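Local structure of DNA repair protein PprA (Deinococcus deserti, 6MC8) at residues S50-L55 / E66-Q71; A165-T170 / T183-E188. The protein takes part in the radiation-induced repair of damaged DNA and in genome segregation, binding DNA and forming dimers and probably filaments. The protein carries 2 engineered substitutions. All blocks are in the same frame, centred on the assembly; numbering follows the deposited sequence.

Interaction 1 (50-55 with 66-71) and interaction 2 (165-170 with 183-188) lie in separate parts of the chain, their centres 29 Å apart and their nearest atoms about 14 Å apart, so they do not touch. They come in series: the first is complete well before the second begins. Interaction 1 packs helix 52-57 on helix 62-80, close to helix 35-43 and strand 89-95. Interaction 2 pairs strands 168-176 and 179-186 of a four-stranded antiparallel sheet. The two share neither sheet nor helix. Only interaction 2 is reached by the second subunit, which places it near the dimer contact, whereas interaction 1 belongs to the folding of one chain.

Interaction 1: residues S50-L55 / E66-Q71; sequences SDVQAL and EAQLTQ
Val52 meets both Gln68 and Leu69, and everything that touches between the two helical segments is van der Waals in kind. Its CG2 lies 3.6 Å from Leu69 CD2, and CG1 is nearly as close to the same methyl at 3.7 Å, so Leu69 CD2 is met by both branches of the valine, the two side chains crossing at about a right angle. CG1 stands anti to the backbone N (chi1 -176°), which turns both methyls to the longer helix. The aliphatic part of Gln68 is shared as well: Val52 CG2 is 3.7 Å from Gln68 CG, and Leu55 CD1 reaches that same Gln68 CG at 3.7 Å.

Beyond CG the glutamine chain bends (chi2 67°), carrying its amide past Asp51, the amide and carboxylate planes 52° apart; Gln68 NE2 is 4.1 Å from Asp51 CB, a distance of contact only. The amide is steered instead from within its own helix, by a hydrogen bond from NE2 to Glu72 and a weak one, 3.3 Å, from Gln68 NE2 to Gln71 OE1. Glu72 also bonds Ser50 OG and Asp51 N. Ser50 OG in turn accepts a weak capping bond from Val52 N (3.5 Å) at the start of helix 52-57. With an alanine here in place of Gln68 the shared CG and the amide are gone, which is likely to open a gap against Val52 CG2 and Leu55 CD1 and to leave Glu72 without one of its donors.

Farther out, Leu36 of helix 35-43 packs on Val52, while Phe39 of that helix and Leu93 of strand 89-95 pack on Leu69. The chemistry is therefore divided: methyls and methylenes hold the helices side by side, while Glu72, bonded to Ser50, Asp51 and Gln68, ties the polar side of both segments together and probably places a favourable negative charge at the start of the short helix.

Interaction 2: residues A165-T170 / T183-E188; sequences ARDFET and TWRQGE
Phe168 and Arg185 face each other through backbone and side chain alike. Of the backbone bonds, Arg185 N donates to Phe168 O at 3.0 Å, whereas the return bond from Phe168 N to Arg185 O is weak, long at 3.4 Å and bent. Thr170 N donates to Thr183 O (2.8 Å) close to the line of the carbonyl bond. Between these bonds Glu169 and Trp184 make a non-hydrogen-bonded antiparallel pair.

Side chains bond to backbone at both ends. Thr170 OG1 accepts from Thr183 N at 2.9 Å, nearly straight at 167°. Asp167 OD1 accepts from Gly187 N on the syn side, a bond whose modelled length is doubtfully short, and a water donates to both Asp167 OD1 and Gly187 O.

This is the hairpin of strands 168-176 and 179-186, the pairing fading at 165-167, where the first strand gives way to loop.

Round the Phe168 ring, set over the neighbouring strand by chi1 72°, Arg185 N lies above one face, off toward the rim. The ring's CZ is 3.8 Å from Thr183 CG2, and Phe168 CE1 lies 3.3 Å from Arg185 NH1, ring and guanidinium planes being 59° apart.

As for charge, the guanidinium of Arg185 is held by the carbonyls of Leu161, Ile162 and Gly271, while Arg166 bonds Pro144 O of the second subunit.

Interaction 1: residues S50-L55 / E66-Q71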
loop_
_atom_site.group_PDB
_atom_site.type_symbol
_atom_site.label_atom_id
_atom_site.label_comp_id
_atom_site.label_asym_id
_atom_site.label_seq_id
_atom_site.Cartn_x
_atom_site.Cartn_y
_atom_site.Cartn_z
ATOM N N SER A 50 -29.083 7.265 -17.932
ATOM C CA SER A 50 -28.157 6.449 -18.704
ATOM C C SER A 50 -27.947 7.025 -20.097
ATOM O O SER A 50 -28.879 7.518 -20.734
ATOM C CB SER A 50 -28.672 5.015 -18.803
ATOM O OG SER A 50 -27.784 4.196 -19.533
ATOM N N ASP A 51 -26.706 6.956 -20.566
ATOM C CA ASP A 51 -26.324 7.477 -21.868
ATOM C C ASP A 51 -26.133 6.391 -22.915
ATOM O O ASP A 51 -25.738 6.704 -24.039
ATOM C CB ASP A 51 -25.032 8.293 -21.748
ATOM C CG ASP A 51 -25.231 9.597 -21.019
ATOM O OD1 ASP A 51 -26.331 10.168 -21.101
ATOM O OD2 ASP A 51 -24.282 10.053 -20.364
ATOM N N VAL A 52 -26.419 5.131 -22.583
ATOM C CA VAL A 52 -25.988 4.019 -23.426
ATOM C C VAL A 52 -26.858 3.916 -24.675
ATOM O O VAL A 52 -26.363 3.628 -25.771
ATOM C CB VAL A 52 -25.992 2.711 -22.613
ATOM C CG1 VAL A 52 -25.465 1.559 -23.440
ATOM C CG2 VAL A 52 -25.172 2.877 -21.359
ATOM N N GLN A 53 -28.161 4.170 -24.532
ATOM C CA GLN A 53 -29.049 4.185 -25.690
ATOM C C GLN A 53 -28.715 5.343 -26.626
ATOM O O GLN A 53 -28.812 5.209 -27.850
ATOM C CB GLN A 53 -30.504 4.270 -25.229
ATOM C CG GLN A 53 -31.532 4.152 -26.343
ATOM C CD GLN A 53 -31.547 2.783 -26.989
ATOM O OE1 GLN A 53 -31.019 2.588 -28.080
ATOM N NE2 GLN A 53 -32.172 1.827 -26.320
ATOM N N ALA A 54 -28.295 6.479 -26.067
ATOM C CA ALA A 54 -27.935 7.624 -26.895
ATOM C C ALA A 54 -26.606 7.400 -27.605
ATOM O O ALA A 54 -26.397 7.905 -28.712
ATOM C CB ALA A 54 -27.884 8.890 -26.047
ATOM N N LEU A 55 -25.697 6.645 -26.988
ATOM C CA LEU A 55 -24.435 6.336 -27.649
ATOM C C LEU A 55 -24.624 5.297 -28.742
ATOM O O LEU A 55 -23.946 5.347 -29.774
ATOM C CB LEU A 55 -23.403 5.855 -26.632
ATOM C CG LEU A 55 -22.826 6.882 -25.663
ATOM C CD1 LEU A 55 -21.988 6.185 -24.635
ATOM C CD2 LEU A 55 -21.992 7.898 -26.402
ATOM N N GLU A 66 -19.876 -0.781 -24.014
ATOM C CA GLU A 66 -19.598 -1.573 -22.821
ATOM C C GLU A 66 -18.772 -0.789 -21.812
ATOM O O GLU A 66 -18.826 -1.069 -20.611
ATOM C CB GLU A 66 -18.895 -2.871 -23.212
ATOM C CG GLU A 66 -19.816 -3.884 -23.866
ATOM C CD GLU A 66 -19.081 -5.076 -24.430
ATOM O OE1 GLU A 66 -17.838 -5.043 -24.474
ATOM O OE2 GLU A 66 -19.750 -6.044 -24.832
ATOM N N ALA A 67 -18.001 0.193 -22.277
ATOM C CA ALA A 67 -17.291 1.068 -21.354
ATOM C C ALA A 67 -18.258 1.987 -20.620
ATOM O O ALA A 67 -18.058 2.296 -19.443
ATOM C CB ALA A 67 -16.235 1.879 -22.100
ATOM N N GLN A 68 -19.318 2.424 -21.301
ATOM C CA GLN A 68 -20.318 3.256 -20.649
ATOM C C GLN A 68 -21.215 2.426 -19.741
ATOM O O GLN A 68 -21.659 2.908 -18.694
ATOM C CB GLN A 68 -21.142 3.999 -21.697
ATOM C CG GLN A 68 -22.109 5.023 -21.141
ATOM C CD GLN A 68 -21.405 6.191 -20.491
ATOM O OE1 GLN A 68 -20.365 6.637 -20.958
ATOM N NE2 GLN A 68 -21.987 6.710 -19.424
ATOM N N LEU A 69 -21.441 1.167 -20.098
ATOM C CA LEU A 69 -22.256 0.255 -19.270
ATOM C C LEU A 69 -21.547 -0.006 -17.945
ATOM O O LEU A 69 -22.181 -0.015 -16.926
ATOM C CB LEU A 69 -22.514 -1.036 -20.043
ATOM C CG LEU A 69 -23.584 -0.948 -21.116
ATOM C CD1 LEU A 69 -23.700 -2.256 -21.830
ATOM C CD2 LEU A 69 -24.903 -0.597 -20.520
ATOM N N THR A 70 -20.252 -0.203 -18.027
ATOM C CA THR A 70 -19.369 -0.421 -16.880
ATOM C C THR A 70 -19.303 0.839 -16.035
ATOM O O THR A 70 -19.260 0.715 -14.866
ATOM C CB THR A 70 -18.002 -0.866 -17.386
ATOM O OG1 THR A 70 -18.267 -2.077 -18.068
ATOM C CG2 THR A 70 -16.994 -1.089 -16.292
ATOM N N GLN A 71 -19.255 1.996 -16.668
ATOM C CA GLN A 71 -19.157 3.263 -15.929
ATOM C C GLN A 71 -20.429 3.466 -15.126
ATOM O O GLN A 71 -20.317 3.809 -13.990
ATOM C CB GLN A 71 -18.821 4.414 -16.869
ATOM C CG GLN A 71 -18.889 5.776 -16.210
ATOM C CD GLN A 71 -18.628 6.950 -17.116
ATOM O OE1 GLN A 71 -19.517 7.661 -17.522
ATOM N NE2 GLN A 71 -17.376 7.179 -17.436
#

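Interaction 2: residues A165-T170 / T183-E188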
loop_
_atom_site.group_PDB
_atom_site.type_symbol
_atom_site.label_atom_id
_atom_site.label_comp_id
_atom_site.label_asym_id
_atom_site.label_seq_id
_atom_site.Cartn_x
_atom_site.Cartn_y
_atom_site.Cartn_z
ATOM N N ALA A 165 0.637 9.169 4.016
ATOM C CA ALA A 165 0.604 7.730 3.838
ATOM C C ALA A 165 0.311 7.348 2.392
ATOM O O ALA A 165 -0.081 8.163 1.557
ATOM C CB ALA A 165 -0.431 7.101 4.768
ATOM N N ARG A 166 0.527 6.069 2.116
ATOM C CA ARG A 166 0.103 5.365 0.914
ATOM C C ARG A 166 -1.298 4.824 1.167
ATOM O O ARG A 166 -2.088 5.508 1.823
ATOM C CB ARG A 166 1.108 4.281 0.549
ATOM C CG ARG A 166 2.450 4.866 0.150
ATOM C CD ARG A 166 3.534 3.825 0.076
ATOM N NE ARG A 166 4.838 4.425 -0.180
ATOM C CZ ARG A 166 5.437 4.451 -1.363
ATOM N NH1 ARG A 166 4.875 3.866 -2.405
ATOM N NH2 ARG A 166 6.618 5.030 -1.492
ATOM N N ASP A 167 -1.659 3.717 0.514
ATOM C CA ASP A 167 -2.956 3.073 0.710
ATOM C C ASP A 167 -3.297 2.877 2.184
ATOM O O ASP A 167 -2.496 2.365 2.964
ATOM C CB ASP A 167 -2.999 1.708 0.025
ATOM C CG ASP A 167 -2.808 1.792 -1.467
ATOM O OD1 ASP A 167 -2.932 2.893 -2.030
ATOM O OD2 ASP A 167 -2.585 0.735 -2.085
ATOM N N PHE A 168 -4.483 3.339 2.566
ATOM C CA PHE A 168 -5.001 3.165 3.912
ATOM C C PHE A 168 -6.508 3.000 3.798
ATOM O O PHE A 168 -7.087 3.263 2.747
ATOM C CB PHE A 168 -4.641 4.350 4.831
ATOM C CG PHE A 168 -5.389 5.620 4.525
ATOM C CD1 PHE A 168 -4.960 6.470 3.523
ATOM C CD2 PHE A 168 -6.499 5.991 5.274
ATOM C CE1 PHE A 168 -5.648 7.638 3.249
ATOM C CE2 PHE A 168 -7.184 7.150 4.997
ATOM C CZ PHE A 168 -6.755 7.975 3.987
ATOM N N GLU A 169 -7.136 2.538 4.867
ATOM C CA GLU A 169 -8.607 2.420 4.804
ATOM C C GLU A 169 -9.128 2.559 6.219
ATOM O O GLU A 169 -8.581 1.971 7.092
ATOM C CB GLU A 169 -9.048 1.049 4.312
ATOM C CG GLU A 169 -10.535 0.874 4.316
ATOM C CD GLU A 169 -10.985 -0.453 3.786
ATOM O OE1 GLU A 169 -10.118 -1.247 3.369
ATOM O OE2 GLU A 169 -12.206 -0.704 3.785
ATOM N N THR A 170 -10.128 3.381 6.416
ATOM C CA THR A 170 -10.726 3.494 7.762
ATOM C C THR A 170 -11.935 2.576 7.883
ATOM O O THR A 170 -12.508 2.162 6.889
ATOM C CB THR A 170 -11.078 4.917 8.183
ATOM O OG1 THR A 170 -12.191 5.362 7.440
ATOM C CG2 THR A 170 -9.972 5.904 7.960
ATOM N N THR A 183 -13.099 6.435 4.914
ATOM C CA THR A 183 -12.171 7.063 3.985
ATOM C C THR A 183 -11.071 6.072 3.635
ATOM O O THR A 183 -10.555 5.381 4.515
ATOM C CB THR A 183 -11.581 8.344 4.609
ATOM O OG1 THR A 183 -12.624 9.308 4.798
ATOM C CG2 THR A 183 -10.471 8.945 3.754
ATOM N N TRP A 184 -10.729 5.982 2.350
ATOM C CA TRP A 184 -9.657 5.089 1.948
ATOM C C TRP A 184 -8.906 5.659 0.754
ATOM O O TRP A 184 -9.450 6.435 -0.033
ATOM C CB TRP A 184 -10.194 3.687 1.639
ATOM C CG TRP A 184 -11.005 3.535 0.389
ATOM C CD1 TRP A 184 -10.584 3.015 -0.794
ATOM C CD2 TRP A 184 -12.366 3.928 0.191
ATOM N NE1 TRP A 184 -11.601 3.030 -1.708
ATOM C CE2 TRP A 184 -12.707 3.591 -1.131
ATOM C CE3 TRP A 184 -13.330 4.532 1.003
ATOM C CZ2 TRP A 184 -13.973 3.826 -1.657
ATOM C CZ3 TRP A 184 -14.582 4.765 0.476
ATOM C CH2 TRP A 184 -14.889 4.420 -0.842
ATOM N N ARG A 185 -7.637 5.276 0.649
ATOM C CA ARG A 185 -6.799 5.565 -0.505
ATOM C C ARG A 185 -6.399 4.257 -1.172
ATOM O O ARG A 185 -6.012 3.305 -0.493
ATOM C CB ARG A 185 -5.548 6.364 -0.112
ATOM C CG ARG A 185 -4.575 6.587 -1.268
ATOM C CD ARG A 185 -3.378 7.444 -0.922
ATOM N NE ARG A 185 -3.738 8.846 -0.784
ATOM C CZ ARG A 185 -3.639 9.531 0.342
ATOM N NH1 ARG A 185 -3.175 8.945 1.431
ATOM N NH2 ARG A 185 -3.994 10.804 0.376
ATOM N N GLN A 186 -6.515 4.207 -2.496
ATOM C CA GLN A 186 -5.997 3.098 -3.286
ATOM C C GLN A 186 -5.173 3.684 -4.422
ATOM O O GLN A 186 -5.730 4.198 -5.397
ATOM C CB GLN A 186 -7.116 2.211 -3.821
ATOM C CG GLN A 186 -6.602 0.953 -4.479
ATOM C CD GLN A 186 -7.711 0.064 -4.968
ATOM O OE1 GLN A 186 -8.883 0.421 -4.895
ATOM N NE2 GLN A 186 -7.353 -1.111 -5.460
ATOM N N GLY A 187 -3.853 3.610 -4.295
ATOM C CA GLY A 187 -2.964 4.185 -5.279
ATOM C C GLY A 187 -2.917 5.693 -5.202
ATOM O O GLY A 187 -2.473 6.257 -4.200
ATOM N N GLU A 188 -3.370 6.361 -6.256
ATOM C CA GLU A 188 -3.423 7.813 -6.291
ATOM C C GLU A 188 -4.800 8.355 -5.951
ATOM O O GLU A 188 -4.976 9.574 -5.896
ATOM C CB GLU A 188 -2.997 8.322 -7.671
ATOM C CG GLU A 188 -1.567 7.980 -8.046
ATOM C CD GLU A 188 -0.549 8.670 -7.168
ATOM O OE1 GLU A 188 -0.805 9.814 -6.741
ATOM O OE2 GLU A 188 0.507 8.062 -6.899
HETATM O O HOH W 1 -0.873 5.434 -2.175
#